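Side-chain contacts in tubulin-like protein CetZ1 (Haloferax volcanii, PDB 4B46), which binds GTP, belongs to the tubulin/FtsZ superfamily and controls archaeal cell shape, being essential for the rod-shaped cells that swim efficiently: residues A42-L47 with R55-Q60; V118-L123 with E129-L134; I145-A150 with I355-Q360; F194-G199 with V298-P303; K277-R282 with R315-E320. All coordinates share one frame; numbering follows the deposited sequence.

Contact 1: residues A42-L47 with R55-Q60; sequences ADLLGL and RVLIGQ
Arg55 reaches from its strand along the last turn of helix 41-45 and onto the loop that follows. Arg55 CB lies 4.1 Å from Leu44 CD2, and the two side chains slide past each other in opposite directions. CG stands anti to the carbonyl carbon (chi1 -63°), and the chain then runs extended to NE, which carries the guanidinium to the Leu44 carbonyl and against Leu47 CB. Arg55 CD passes 3.3 Å from Leu44 O. At the tip, Arg55 NH1 gives a weak, bent hydrogen bond of 2.9 Å to Leu44 O, with an angle of 122° at the hydrogen. Leu47 CB sits over the centre of one face of the Arg55 guanidinium, 3.9 Å above the plane. NH2 also bonds Ile50 O, farther along the loop. The helix and strand 55-57 belong to a beta-alpha-beta unit of the Rossmann-like GTPase domain, which starts with strand 31-38. A leucine in place of Arg55 would probably leave the carbonyls of Leu44 and Ile50 without this donor and let the loop move more. Leu44 covers the next part of the strand. Leu44 CD1 lies 3.6 Å from Val56 O and 4.0 Å from Leu57 CB. Leu44 and Leu47 also touch Ala36 of strand 31-38.

Contact 2: residues V118-L123 with E129-L134; sequences VLAKHL and EPVYGL
Val131 spreads its two methyl groups over successive turns of helix 111-126. It has the most surface buried by this contact, followed by Leu123 and Ala120. CG1 stands anti to the backbone N of Val131 (chi1 174°), which turns this branch to Ala120. There it meets the methyl group, with Val131 CG1 4.2 Å from Ala120 CB, and it lies at a similar distance from Ala120 O. The other branch serves the next turn: Val131 CG2 is 3.8 Å from Leu123 CB. Leu123 touches with the root of its side chain, while its outer methyls reach elsewhere. No hydrogen bond crosses between the segments, so apolar contact alone joins them here. All three residues are buried. An alanine in place of Val131 would probably open a gap beneath the helix, with Ala120 and Leu123 losing their apolar partner on the strand. Val131 N bonds Asp162 OD2, outside the two segments. The contact belongs to the beta-alpha-beta unit of strand 100-106, helix 111-126 and strand 131-137 in the GTPase domain. Leu123 also packs on Val103 of strand 100-106, on Ile6 of strand 3-8 and on Ile90 of helix 83-90. Ala120 touches Val161, in the loop that leads to strand 163-168.

Contact 3: residues I145-A150 with I355-Q360; sequences IYTLNA and IKELQQ
Thr147 meets Glu357 with the two side chains crossing at about a right angle. The pair joins helix 144-160 of the tubulin/FtsZ GTPase domain to helix 353-366, the last helix modelled, which follows the C-terminal domain's last strand. Thr147 turns its methyl group to this helix. OG1 lies beside the backbone N (chi1 -53°), which puts CG2 anti to that N and toward helix 353-366. OG1 makes a weak hydrogen bond with Gly143 O, one turn earlier, just before the helix. The approach to Glu357 is therefore a methyl against a carboxylate oxygen, with Thr147 CG2 3.9 Å from Glu357 OE2. The other carboxylate oxygen, OE1, is held in a salt bridge by Arg354, one turn earlier. This probably steadies the carboxylate beside the threonine. Leu358 lies next to Glu357 and has more surface buried by the contact. It brings one branch to the same threonine and also touches Ala151. No hydrogen bond crosses between the two segments, and the shared surface is small. Thr147 lies about 9 Å from the bound GDP, measured from its side chain. Leu358 CD2 lies 3.9 Å from Thr147 O and 4.2 Å from Thr147 CG2.

Contact 4: residues F194-G199 with V298-P303; sequences FGVLFG and VLAGPP
The C-terminal end of helix 179-198 packs across strand 294-301, where Val196 and Leu197 meet Val298 and Ala300. The axes of 194-198 and 298-301 run nearly perpendicular, at 99°, and approach to 8.8 Å. Val196 points at the strand. Val196 CG1 lies 4.1 Å from Ala300 CB, so a methyl meets a methyl. Val196 CG1 is also 4.5 Å from Val298 CG1, and this places Val196 over two residues on one face of the strand. In tubulin-like proteins a long central helix joins the GTPase domain to the C-terminal domain, and helix 179-198 is consistent with that role here. Leu197 starts out away from the strand, but CG is anti to its backbone N (chi1 170°) and its end turns back. Leu197 CD1 then comes within 4.2 Å of Val298 CG2, with the side chains crossing at about a right angle. Val298 thus divides its two branches between neighbouring helix residues, and Val298 CG1 also lies 4.1 Å from Val196 O. Val343 of the adjacent strand 339-347 touches both helix residues. On the other edge, Tyr332 of strand 326-333 touches Val298 and Ala300, and its hydroxyl bonds Leu197 O.

Contact 5: residues K277-R282 with R315-E320; sequences KAALGR and RKWIEE
The Trp317 indole meets helix 265-280 with its edge. Ala279 CB lies at this edge in the ring plane, 3.5 Å from Trp317 CZ3. Ala279 CB is also 3.9 Å from Trp317 CH2, so the alanine methyl faces the outer corner of the six-membered ring. Leu280 comes to the same rim near the plane, with Leu280 CG 4.1 Å from Trp317 CH2. Its CD2 stands at a like distance from the same atom. The side chains of Leu280 and Trp317 cross obliquely. In Trp317, CG is anti to the backbone N (chi1 -174°), and the ring plane is turned about perpendicular to the side-chain bend (chi2 90°). This carries the benzene end of the indole to the other helix. Ala279 points at helix 308-322 and is buried, whereas Leu280 is exposed. The joint is wholly apolar, with no hydrogen bond between the two segments. The indole touches Val275 and Arg276 too, one turn earlier on helix 265-280. Ile318, next to the tryptophan, packs on Val275 and on Ile344 of strand 339-347. Ala279 also touches Ile344. Both helices thus pack on the C-terminal part of the mixed sheet, meeting at Ile344, where Ile318 further meets Val327 of strand 326-333 and Ala278 meets Ala234 of strand 228-237.

Contacts 1 and 2 come first along the chain, both in the GTPase domain, with centres 20 Å apart. Each pairs a helix with a strand of the one mixed sheet, which contact 4 also reaches from the C-terminal domain. Contacts 2 and 4 touch: Leu134 CD1 packs on Phe194 CZ at 3.8 Å. Contacts 4 and 5 lie within the C-terminal domain, centres 16 Å apart, and their segments alternate along the chain. Contact 3 pairs one segment from each domain; it opens after contact 2 and closes after contacts 4 and 5. Contacts 1 and 5 are farthest apart, centres 41 Å, on opposite sides of the chain's centre. Contact 3, and the touch between contacts 2 and 4, join the two domains.

Contact 1: residues A42-L47 with R55-Q60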
# COMPACT_ATOMS: atom_id res chain seq x y z
N ALA A 42 -14.25 -14.94 -12.39
CA ALA A 42 -15.35 -14.17 -11.83
C ALA A 42 -14.88 -12.89 -11.13
O ALA A 42 -15.57 -11.87 -11.19
CB ALA A 42 -16.17 -15.03 -10.89
N ASP A 43 -13.72 -12.93 -10.47
CA ASP A 43 -13.17 -11.76 -9.79
C ASP A 43 -12.86 -10.63 -10.75
O ASP A 43 -13.16 -9.47 -10.48
CB ASP A 43 -11.89 -12.12 -9.02
CG ASP A 43 -12.14 -13.11 -7.89
OD1 ASP A 43 -13.31 -13.47 -7.67
OD2 ASP A 43 -11.16 -13.53 -7.23
N LEU A 44 -12.26 -10.97 -11.89
CA LEU A 44 -11.88 -9.97 -12.88
C LEU A 44 -13.09 -9.31 -13.51
O LEU A 44 -13.07 -8.12 -13.81
CB LEU A 44 -10.98 -10.58 -13.96
CG LEU A 44 -9.61 -11.06 -13.48
CD1 LEU A 44 -8.91 -11.78 -14.63
CD2 LEU A 44 -8.75 -9.88 -12.98
N LEU A 45 -14.16 -10.08 -13.71
CA LEU A 45 -15.40 -9.56 -14.27
C LEU A 45 -16.07 -8.56 -13.34
O LEU A 45 -16.79 -7.67 -13.78
CB LEU A 45 -16.37 -10.71 -14.57
CG LEU A 45 -15.97 -11.69 -15.67
CD1 LEU A 45 -16.97 -12.84 -15.73
CD2 LEU A 45 -15.88 -10.99 -17.01
N GLY A 46 -15.84 -8.72 -12.04
CA GLY A 46 -16.45 -7.86 -11.05
C GLY A 46 -15.83 -6.48 -10.92
O GLY A 46 -16.40 -5.59 -10.29
N LEU A 47 -14.66 -6.28 -11.51
CA LEU A 47 -14.00 -4.99 -11.43
C LEU A 47 -14.75 -3.97 -12.26
O LEU A 47 -15.44 -4.33 -13.22
CB LEU A 47 -12.55 -5.08 -11.86
CG LEU A 47 -11.74 -6.07 -11.03
CD1 LEU A 47 -10.37 -6.28 -11.64
CD2 LEU A 47 -11.63 -5.59 -9.58
N ARG A 55 -7.03 -6.51 -17.52
CA ARG A 55 -7.38 -7.58 -16.60
C ARG A 55 -6.80 -8.88 -17.13
O ARG A 55 -7.20 -9.35 -18.18
CB ARG A 55 -8.90 -7.70 -16.49
CG ARG A 55 -9.57 -6.46 -15.90
CD ARG A 55 -11.09 -6.58 -15.95
NE ARG A 55 -11.71 -5.26 -15.90
CZ ARG A 55 -13.01 -5.03 -15.75
NH1 ARG A 55 -13.85 -6.05 -15.62
NH2 ARG A 55 -13.47 -3.79 -15.71
N VAL A 56 -5.83 -9.45 -16.41
CA VAL A 56 -5.13 -10.63 -16.92
C VAL A 56 -5.50 -11.87 -16.13
O VAL A 56 -5.29 -11.93 -14.93
CB VAL A 56 -3.61 -10.46 -16.83
CG1 VAL A 56 -2.91 -11.59 -17.60
CG2 VAL A 56 -3.19 -9.12 -17.37
N LEU A 57 -6.05 -12.86 -16.84
CA LEU A 57 -6.32 -14.16 -16.25
C LEU A 57 -5.12 -15.09 -16.45
O LEU A 57 -4.71 -15.35 -17.58
CB LEU A 57 -7.56 -14.78 -16.90
CG LEU A 57 -8.07 -16.11 -16.36
CD1 LEU A 57 -8.56 -15.94 -14.92
CD2 LEU A 57 -9.18 -16.65 -17.26
N ILE A 58 -4.55 -15.58 -15.36
CA ILE A 58 -3.45 -16.52 -15.44
C ILE A 58 -3.84 -17.88 -14.85
O ILE A 58 -4.88 -18.03 -14.22
CB ILE A 58 -2.19 -16.02 -14.69
CG1 ILE A 58 -2.48 -15.84 -13.20
CG2 ILE A 58 -1.69 -14.70 -15.29
CD1 ILE A 58 -1.25 -15.52 -12.36
N GLY A 59 -2.98 -18.87 -15.07
CA GLY A 59 -3.19 -20.18 -14.49
C GLY A 59 -4.29 -20.99 -15.14
O GLY A 59 -4.75 -21.98 -14.57
N GLN A 60 -4.73 -20.57 -16.32
CA GLN A 60 -5.84 -21.26 -16.97
C GLN A 60 -5.57 -22.76 -17.15
O GLN A 60 -6.46 -23.60 -16.96
CB GLN A 60 -6.17 -20.63 -18.33
CG GLN A 60 -6.53 -19.15 -18.27
CD GLN A 60 -5.37 -18.25 -18.66
OE1 GLN A 60 -4.23 -18.41 -18.19
NE2 GLN A 60 -5.65 -17.28 -19.53

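Contact 2: residues V118-L123 with E129-L134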
# COMPACT_ATOMS: atom_id res chain seq x y z
N VAL A 118 6.46 -12.89 -7.02
CA VAL A 118 6.97 -13.33 -8.31
C VAL A 118 6.95 -12.16 -9.28
O VAL A 118 7.92 -11.91 -10.00
CB VAL A 118 6.16 -14.53 -8.87
CG1 VAL A 118 6.50 -14.80 -10.35
CG2 VAL A 118 6.42 -15.77 -8.03
N LEU A 119 5.85 -11.42 -9.28
CA LEU A 119 5.76 -10.26 -10.16
C LEU A 119 6.78 -9.19 -9.77
O LEU A 119 7.43 -8.61 -10.65
CB LEU A 119 4.35 -9.65 -10.15
CG LEU A 119 4.21 -8.37 -10.99
CD1 LEU A 119 4.59 -8.58 -12.46
CD2 LEU A 119 2.80 -7.79 -10.86
N ALA A 120 6.91 -8.92 -8.47
CA ALA A 120 7.83 -7.87 -8.01
C ALA A 120 9.25 -8.15 -8.49
O ALA A 120 9.94 -7.26 -8.98
CB ALA A 120 7.80 -7.71 -6.49
N LYS A 121 9.68 -9.41 -8.36
CA LYS A 121 10.99 -9.84 -8.82
C LYS A 121 11.14 -9.66 -10.33
O LYS A 121 12.16 -9.16 -10.81
CB LYS A 121 11.22 -11.30 -8.43
CG LYS A 121 12.65 -11.76 -8.64
CD LYS A 121 12.84 -13.23 -8.28
CE LYS A 121 14.27 -13.67 -8.55
NZ LYS A 121 14.45 -15.14 -8.41
N HIS A 122 10.11 -10.05 -11.08
CA HIS A 122 10.10 -9.91 -12.53
C HIS A 122 10.24 -8.44 -12.94
O HIS A 122 11.01 -8.10 -13.84
CB HIS A 122 8.80 -10.51 -13.09
CG HIS A 122 8.50 -10.12 -14.50
ND1 HIS A 122 8.99 -10.82 -15.59
CD2 HIS A 122 7.74 -9.12 -15.01
CE1 HIS A 122 8.55 -10.26 -16.70
NE2 HIS A 122 7.80 -9.23 -16.38
N LEU A 123 9.49 -7.57 -12.26
CA LEU A 123 9.54 -6.14 -12.56
C LEU A 123 10.91 -5.51 -12.29
O LEU A 123 11.40 -4.72 -13.11
CB LEU A 123 8.46 -5.40 -11.78
CG LEU A 123 7.02 -5.69 -12.20
CD1 LEU A 123 6.04 -4.98 -11.26
CD2 LEU A 123 6.81 -5.25 -13.63
N GLU A 129 12.87 1.58 -12.65
CA GLU A 129 12.11 2.39 -11.69
C GLU A 129 11.92 1.59 -10.39
O GLU A 129 11.95 0.37 -10.41
CB GLU A 129 10.73 2.77 -12.25
CG GLU A 129 10.76 3.77 -13.40
CD GLU A 129 10.89 3.10 -14.75
OE1 GLU A 129 10.99 1.85 -14.79
OE2 GLU A 129 10.86 3.82 -15.78
N PRO A 130 11.72 2.29 -9.25
CA PRO A 130 11.46 1.56 -8.00
C PRO A 130 10.21 0.68 -8.09
O PRO A 130 9.25 1.06 -8.76
CB PRO A 130 11.21 2.68 -6.98
CG PRO A 130 11.91 3.88 -7.55
CD PRO A 130 11.78 3.75 -9.05
N VAL A 131 10.23 -0.47 -7.44
CA VAL A 131 9.07 -1.35 -7.38
C VAL A 131 8.69 -1.54 -5.92
O VAL A 131 9.45 -2.13 -5.14
CB VAL A 131 9.36 -2.74 -8.03
CG1 VAL A 131 8.18 -3.71 -7.83
CG2 VAL A 131 9.71 -2.59 -9.54
N TYR A 132 7.53 -1.02 -5.55
CA TYR A 132 7.06 -1.14 -4.18
C TYR A 132 5.94 -2.16 -4.09
O TYR A 132 5.28 -2.47 -5.08
CB TYR A 132 6.58 0.21 -3.64
CG TYR A 132 7.62 1.30 -3.75
CD1 TYR A 132 8.86 1.16 -3.14
CD2 TYR A 132 7.37 2.46 -4.47
CE1 TYR A 132 9.83 2.15 -3.24
CE2 TYR A 132 8.32 3.46 -4.57
CZ TYR A 132 9.55 3.29 -3.96
OH TYR A 132 10.49 4.29 -4.07
N GLY A 133 5.76 -2.69 -2.88
CA GLY A 133 4.66 -3.59 -2.57
C GLY A 133 3.71 -2.90 -1.61
O GLY A 133 4.12 -2.05 -0.81
N LEU A 134 2.42 -3.21 -1.74
CA LEU A 134 1.46 -2.92 -0.68
C LEU A 134 0.86 -4.25 -0.27
O LEU A 134 0.06 -4.82 -1.01
CB LEU A 134 0.36 -1.96 -1.15
CG LEU A 134 -0.82 -1.68 -0.19
CD1 LEU A 134 -0.36 -1.41 1.22
CD2 LEU A 134 -1.65 -0.52 -0.70

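Contact 3: residues I145-A150 with I355-Q360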
# COMPACT_ATOMS: atom_id res chain seq x y z
N ILE A 145 -4.62 -21.08 8.44
CA ILE A 145 -4.01 -21.21 7.12
C ILE A 145 -3.74 -19.84 6.48
O ILE A 145 -2.75 -19.65 5.79
CB ILE A 145 -4.81 -22.11 6.16
CG1 ILE A 145 -4.00 -22.38 4.89
CG2 ILE A 145 -6.14 -21.49 5.81
CD1 ILE A 145 -2.77 -23.25 5.13
N TYR A 146 -4.62 -18.87 6.73
CA TYR A 146 -4.43 -17.54 6.16
C TYR A 146 -3.28 -16.82 6.83
O TYR A 146 -2.52 -16.12 6.17
CB TYR A 146 -5.75 -16.76 6.19
CG TYR A 146 -6.85 -17.63 5.64
CD1 TYR A 146 -6.98 -17.85 4.26
CD2 TYR A 146 -7.72 -18.30 6.49
CE1 TYR A 146 -7.98 -18.70 3.75
CE2 TYR A 146 -8.71 -19.15 6.00
CZ TYR A 146 -8.83 -19.34 4.63
OH TYR A 146 -9.82 -20.17 4.18
N THR A 147 -3.14 -17.01 8.14
CA THR A 147 -2.01 -16.44 8.87
C THR A 147 -0.69 -17.04 8.36
O THR A 147 0.29 -16.31 8.14
CB THR A 147 -2.15 -16.71 10.37
OG1 THR A 147 -3.43 -16.24 10.80
CG2 THR A 147 -1.06 -15.99 11.15
N LEU A 148 -0.66 -18.36 8.18
CA LEU A 148 0.51 -19.05 7.65
C LEU A 148 0.87 -18.59 6.23
O LEU A 148 2.04 -18.33 5.94
CB LEU A 148 0.31 -20.57 7.67
CG LEU A 148 1.45 -21.46 7.14
CD1 LEU A 148 2.77 -21.18 7.85
CD2 LEU A 148 1.08 -22.95 7.27
N ASN A 149 -0.13 -18.50 5.35
CA ASN A 149 0.12 -17.98 4.01
C ASN A 149 0.74 -16.60 4.06
O ASN A 149 1.67 -16.30 3.30
CB ASN A 149 -1.15 -17.91 3.18
CG ASN A 149 -1.59 -19.28 2.69
OD1 ASN A 149 -0.83 -20.24 2.72
ND2 ASN A 149 -2.83 -19.37 2.22
N ALA A 150 0.25 -15.75 4.96
CA ALA A 150 0.72 -14.37 5.03
C ALA A 150 2.16 -14.32 5.50
O ALA A 150 2.98 -13.56 4.97
CB ALA A 150 -0.17 -13.55 5.95
N ILE A 355 5.09 -8.39 12.81
CA ILE A 355 6.10 -8.98 11.94
C ILE A 355 6.85 -10.10 12.64
O ILE A 355 7.10 -11.16 12.05
CB ILE A 355 7.07 -7.90 11.39
CG1 ILE A 355 6.29 -6.86 10.59
CG2 ILE A 355 8.17 -8.54 10.54
CD1 ILE A 355 5.32 -7.48 9.59
N LYS A 356 7.19 -9.89 13.91
CA LYS A 356 7.84 -10.93 14.70
C LYS A 356 6.96 -12.18 14.84
O LYS A 356 7.47 -13.30 14.87
CB LYS A 356 8.25 -10.41 16.08
CG LYS A 356 9.44 -9.45 16.05
CD LYS A 356 10.04 -9.25 17.44
CE LYS A 356 9.12 -8.44 18.34
NZ LYS A 356 9.69 -8.24 19.71
N GLU A 357 5.64 -11.98 14.93
CA GLU A 357 4.71 -13.11 14.97
C GLU A 357 4.78 -13.94 13.69
O GLU A 357 4.90 -15.16 13.73
CB GLU A 357 3.27 -12.64 15.14
CG GLU A 357 2.27 -13.81 15.04
CD GLU A 357 0.94 -13.42 14.43
OE1 GLU A 357 0.82 -12.28 13.95
OE2 GLU A 357 0.00 -14.26 14.45
N LEU A 358 4.69 -13.26 12.55
CA LEU A 358 4.70 -13.91 11.25
C LEU A 358 6.01 -14.67 11.03
O LEU A 358 5.99 -15.82 10.58
CB LEU A 358 4.48 -12.89 10.14
CG LEU A 358 3.10 -12.25 10.09
CD1 LEU A 358 3.01 -11.28 8.92
CD2 LEU A 358 2.01 -13.31 10.00
N GLN A 359 7.13 -14.04 11.37
CA GLN A 359 8.42 -14.73 11.28
C GLN A 359 8.42 -16.02 12.11
O GLN A 359 8.89 -17.06 11.64
CB GLN A 359 9.57 -13.79 11.70
CG GLN A 359 9.72 -12.60 10.75
CD GLN A 359 10.74 -11.57 11.23
OE1 GLN A 359 11.06 -11.47 12.41
NE2 GLN A 359 11.24 -10.77 10.29
N GLN A 360 7.88 -15.95 13.32
CA GLN A 360 7.80 -17.13 14.18
C GLN A 360 6.88 -18.20 13.57
O GLN A 360 7.20 -19.39 13.59
CB GLN A 360 7.30 -16.74 15.58
CG GLN A 360 7.38 -17.86 16.60
CD GLN A 360 8.81 -18.16 17.00
OE1 GLN A 360 9.57 -17.25 17.32
NE2 GLN A 360 9.18 -19.43 16.98

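Contact 4: residues F194-G199 with V298-P303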
# COMPACT_ATOMS: atom_id res chain seq x y z
N PHE A 194 -3.19 5.98 1.50
CA PHE A 194 -2.15 5.93 0.48
C PHE A 194 -2.42 6.91 -0.66
O PHE A 194 -1.49 7.36 -1.35
CB PHE A 194 -1.95 4.50 -0.02
CG PHE A 194 -1.40 3.58 1.03
CD1 PHE A 194 -0.06 3.63 1.37
CD2 PHE A 194 -2.22 2.68 1.71
CE1 PHE A 194 0.46 2.81 2.35
CE2 PHE A 194 -1.71 1.86 2.69
CZ PHE A 194 -0.37 1.91 3.01
N GLY A 195 -3.68 7.25 -0.87
CA GLY A 195 -4.02 8.25 -1.86
C GLY A 195 -3.50 9.63 -1.47
O GLY A 195 -3.09 10.42 -2.32
N VAL A 196 -3.52 9.94 -0.17
CA VAL A 196 -3.02 11.24 0.26
C VAL A 196 -1.51 11.27 0.13
O VAL A 196 -0.94 12.25 -0.34
CB VAL A 196 -3.46 11.61 1.70
CG1 VAL A 196 -2.62 12.76 2.26
CG2 VAL A 196 -4.92 11.99 1.72
N LEU A 197 -0.86 10.17 0.52
CA LEU A 197 0.59 10.08 0.44
C LEU A 197 1.12 10.23 -0.98
O LEU A 197 2.07 10.98 -1.22
CB LEU A 197 1.08 8.74 1.01
CG LEU A 197 2.56 8.44 0.75
CD1 LEU A 197 3.48 9.42 1.51
CD2 LEU A 197 2.89 7.00 1.10
N PHE A 198 0.52 9.52 -1.93
CA PHE A 198 1.07 9.45 -3.29
C PHE A 198 0.58 10.61 -4.15
O PHE A 198 0.99 10.75 -5.31
CB PHE A 198 0.74 8.10 -3.94
CG PHE A 198 1.52 6.95 -3.36
CD1 PHE A 198 2.91 6.96 -3.39
CD2 PHE A 198 0.88 5.86 -2.81
CE1 PHE A 198 3.64 5.90 -2.87
CE2 PHE A 198 1.60 4.80 -2.28
CZ PHE A 198 2.97 4.82 -2.30
N GLY A 199 -0.30 11.42 -3.59
CA GLY A 199 -0.90 12.51 -4.33
C GLY A 199 0.09 13.60 -4.67
O GLY A 199 -0.26 14.65 -5.17
N VAL A 298 3.28 14.60 5.31
CA VAL A 298 2.56 15.17 4.19
C VAL A 298 1.27 15.83 4.68
O VAL A 298 0.44 15.18 5.31
CB VAL A 298 2.20 14.09 3.14
CG1 VAL A 298 1.39 14.70 2.01
CG2 VAL A 298 3.47 13.43 2.61
N LEU A 299 1.13 17.12 4.39
CA LEU A 299 -0.10 17.85 4.69
C LEU A 299 -0.84 18.14 3.39
O LEU A 299 -0.28 18.72 2.48
CB LEU A 299 0.20 19.17 5.40
CG LEU A 299 0.21 19.21 6.92
CD1 LEU A 299 -1.17 18.91 7.49
CD2 LEU A 299 1.24 18.25 7.47
N ALA A 300 -2.10 17.75 3.30
CA ALA A 300 -2.87 17.99 2.08
C ALA A 300 -4.11 18.80 2.41
O ALA A 300 -4.82 18.50 3.36
CB ALA A 300 -3.25 16.68 1.42
N GLY A 301 -4.36 19.84 1.61
CA GLY A 301 -5.52 20.68 1.83
C GLY A 301 -5.45 21.95 1.03
O GLY A 301 -4.50 22.16 0.26
N PRO A 302 -6.45 22.82 1.19
CA PRO A 302 -6.47 24.10 0.50
C PRO A 302 -5.33 24.97 1.00
O PRO A 302 -5.09 25.01 2.21
CB PRO A 302 -7.83 24.70 0.90
CG PRO A 302 -8.19 24.02 2.17
CD PRO A 302 -7.60 22.65 2.10
N PRO A 303 -4.63 25.64 0.08
CA PRO A 303 -3.45 26.46 0.37
C PRO A 303 -3.65 27.39 1.57
O PRO A 303 -2.74 27.54 2.38
CB PRO A 303 -3.24 27.26 -0.92
CG PRO A 303 -4.49 27.05 -1.74
CD PRO A 303 -4.98 25.70 -1.35

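Contact 5: residues K277-R282 with R315-E320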
# COMPACT_ATOMS: atom_id res chain seq x y z
N LYS A 277 -2.07 13.70 15.94
CA LYS A 277 -3.16 12.73 15.82
C LYS A 277 -2.79 11.60 14.87
O LYS A 277 -3.13 10.43 15.12
CB LYS A 277 -4.45 13.40 15.35
CG LYS A 277 -5.12 14.23 16.41
CD LYS A 277 -6.09 15.23 15.80
CE LYS A 277 -6.59 16.22 16.83
NZ LYS A 277 -7.43 17.27 16.19
N ALA A 278 -2.10 11.95 13.79
CA ALA A 278 -1.67 10.96 12.81
C ALA A 278 -0.58 10.05 13.38
O ALA A 278 -0.60 8.84 13.15
CB ALA A 278 -1.17 11.64 11.53
N ALA A 279 0.35 10.63 14.14
CA ALA A 279 1.46 9.84 14.67
C ALA A 279 1.01 8.91 15.78
O ALA A 279 1.55 7.82 15.94
CB ALA A 279 2.57 10.73 15.16
N LEU A 280 0.03 9.35 16.56
CA LEU A 280 -0.41 8.60 17.74
C LEU A 280 -1.68 7.79 17.47
O LEU A 280 -2.09 6.97 18.29
CB LEU A 280 -0.63 9.56 18.92
CG LEU A 280 0.57 10.46 19.22
CD1 LEU A 280 0.33 11.34 20.45
CD2 LEU A 280 1.85 9.65 19.39
N GLY A 281 -2.29 8.01 16.31
CA GLY A 281 -3.50 7.29 15.95
C GLY A 281 -3.18 5.90 15.42
O GLY A 281 -2.03 5.47 15.42
N ARG A 282 -4.21 5.21 14.95
CA ARG A 282 -4.04 3.88 14.38
C ARG A 282 -3.24 3.93 13.07
O ARG A 282 -3.58 4.68 12.15
CB ARG A 282 -5.40 3.22 14.17
CG ARG A 282 -5.33 1.75 13.74
CD ARG A 282 -6.72 1.17 13.61
NE ARG A 282 -7.36 1.04 14.92
CZ ARG A 282 -8.63 1.31 15.15
NH1 ARG A 282 -9.41 1.72 14.16
NH2 ARG A 282 -9.13 1.16 16.38
N ARG A 315 7.75 18.49 11.71
CA ARG A 315 8.96 17.69 11.46
C ARG A 315 9.79 17.52 12.74
O ARG A 315 10.25 16.42 13.04
CB ARG A 315 9.82 18.33 10.36
CG ARG A 315 9.23 18.25 8.96
CD ARG A 315 10.12 19.00 7.96
NE ARG A 315 11.46 18.42 7.89
CZ ARG A 315 12.57 19.13 7.69
NH1 ARG A 315 12.50 20.44 7.53
NH2 ARG A 315 13.74 18.52 7.64
N LYS A 316 10.00 18.61 13.47
CA LYS A 316 10.75 18.53 14.73
C LYS A 316 10.06 17.60 15.73
O LYS A 316 10.71 16.78 16.37
CB LYS A 316 10.93 19.91 15.36
CG LYS A 316 11.90 20.80 14.60
CD LYS A 316 12.11 22.12 15.32
CE LYS A 316 13.20 22.93 14.65
NZ LYS A 316 13.37 24.26 15.31
N TRP A 317 8.75 17.75 15.86
CA TRP A 317 8.00 16.90 16.79
C TRP A 317 8.11 15.42 16.38
O TRP A 317 8.31 14.55 17.23
CB TRP A 317 6.55 17.38 16.90
CG TRP A 317 5.75 16.65 17.95
CD1 TRP A 317 5.61 16.99 19.27
CD2 TRP A 317 4.97 15.46 17.76
NE1 TRP A 317 4.80 16.08 19.91
CE2 TRP A 317 4.39 15.13 19.01
CE3 TRP A 317 4.72 14.63 16.66
CZ2 TRP A 317 3.58 14.01 19.18
CZ3 TRP A 317 3.90 13.53 16.84
CH2 TRP A 317 3.34 13.23 18.09
N ILE A 318 8.01 15.14 15.09
CA ILE A 318 8.15 13.76 14.61
C ILE A 318 9.53 13.20 14.93
O ILE A 318 9.68 12.04 15.33
CB ILE A 318 7.83 13.65 13.10
CG1 ILE A 318 6.32 13.85 12.89
CG2 ILE A 318 8.28 12.29 12.51
CD1 ILE A 318 5.91 14.02 11.45
N GLU A 319 10.56 14.03 14.78
CA GLU A 319 11.90 13.59 15.11
C GLU A 319 12.02 13.24 16.60
O GLU A 319 12.63 12.24 16.97
CB GLU A 319 12.92 14.67 14.71
CG GLU A 319 14.29 14.47 15.33
CD GLU A 319 14.92 13.14 14.94
OE1 GLU A 319 14.53 12.55 13.90
OE2 GLU A 319 15.81 12.67 15.69
N GLU A 320 11.42 14.06 17.45
CA GLU A 320 11.38 13.80 18.89
C GLU A 320 10.72 12.46 19.21
O GLU A 320 11.17 11.74 20.09
CB GLU A 320 10.64 14.92 19.62
CG GLU A 320 11.33 16.28 19.49
CD GLU A 320 10.53 17.41 20.11
OE1 GLU A 320 9.92 17.20 21.17
OE2 GLU A 320 10.53 18.52 19.53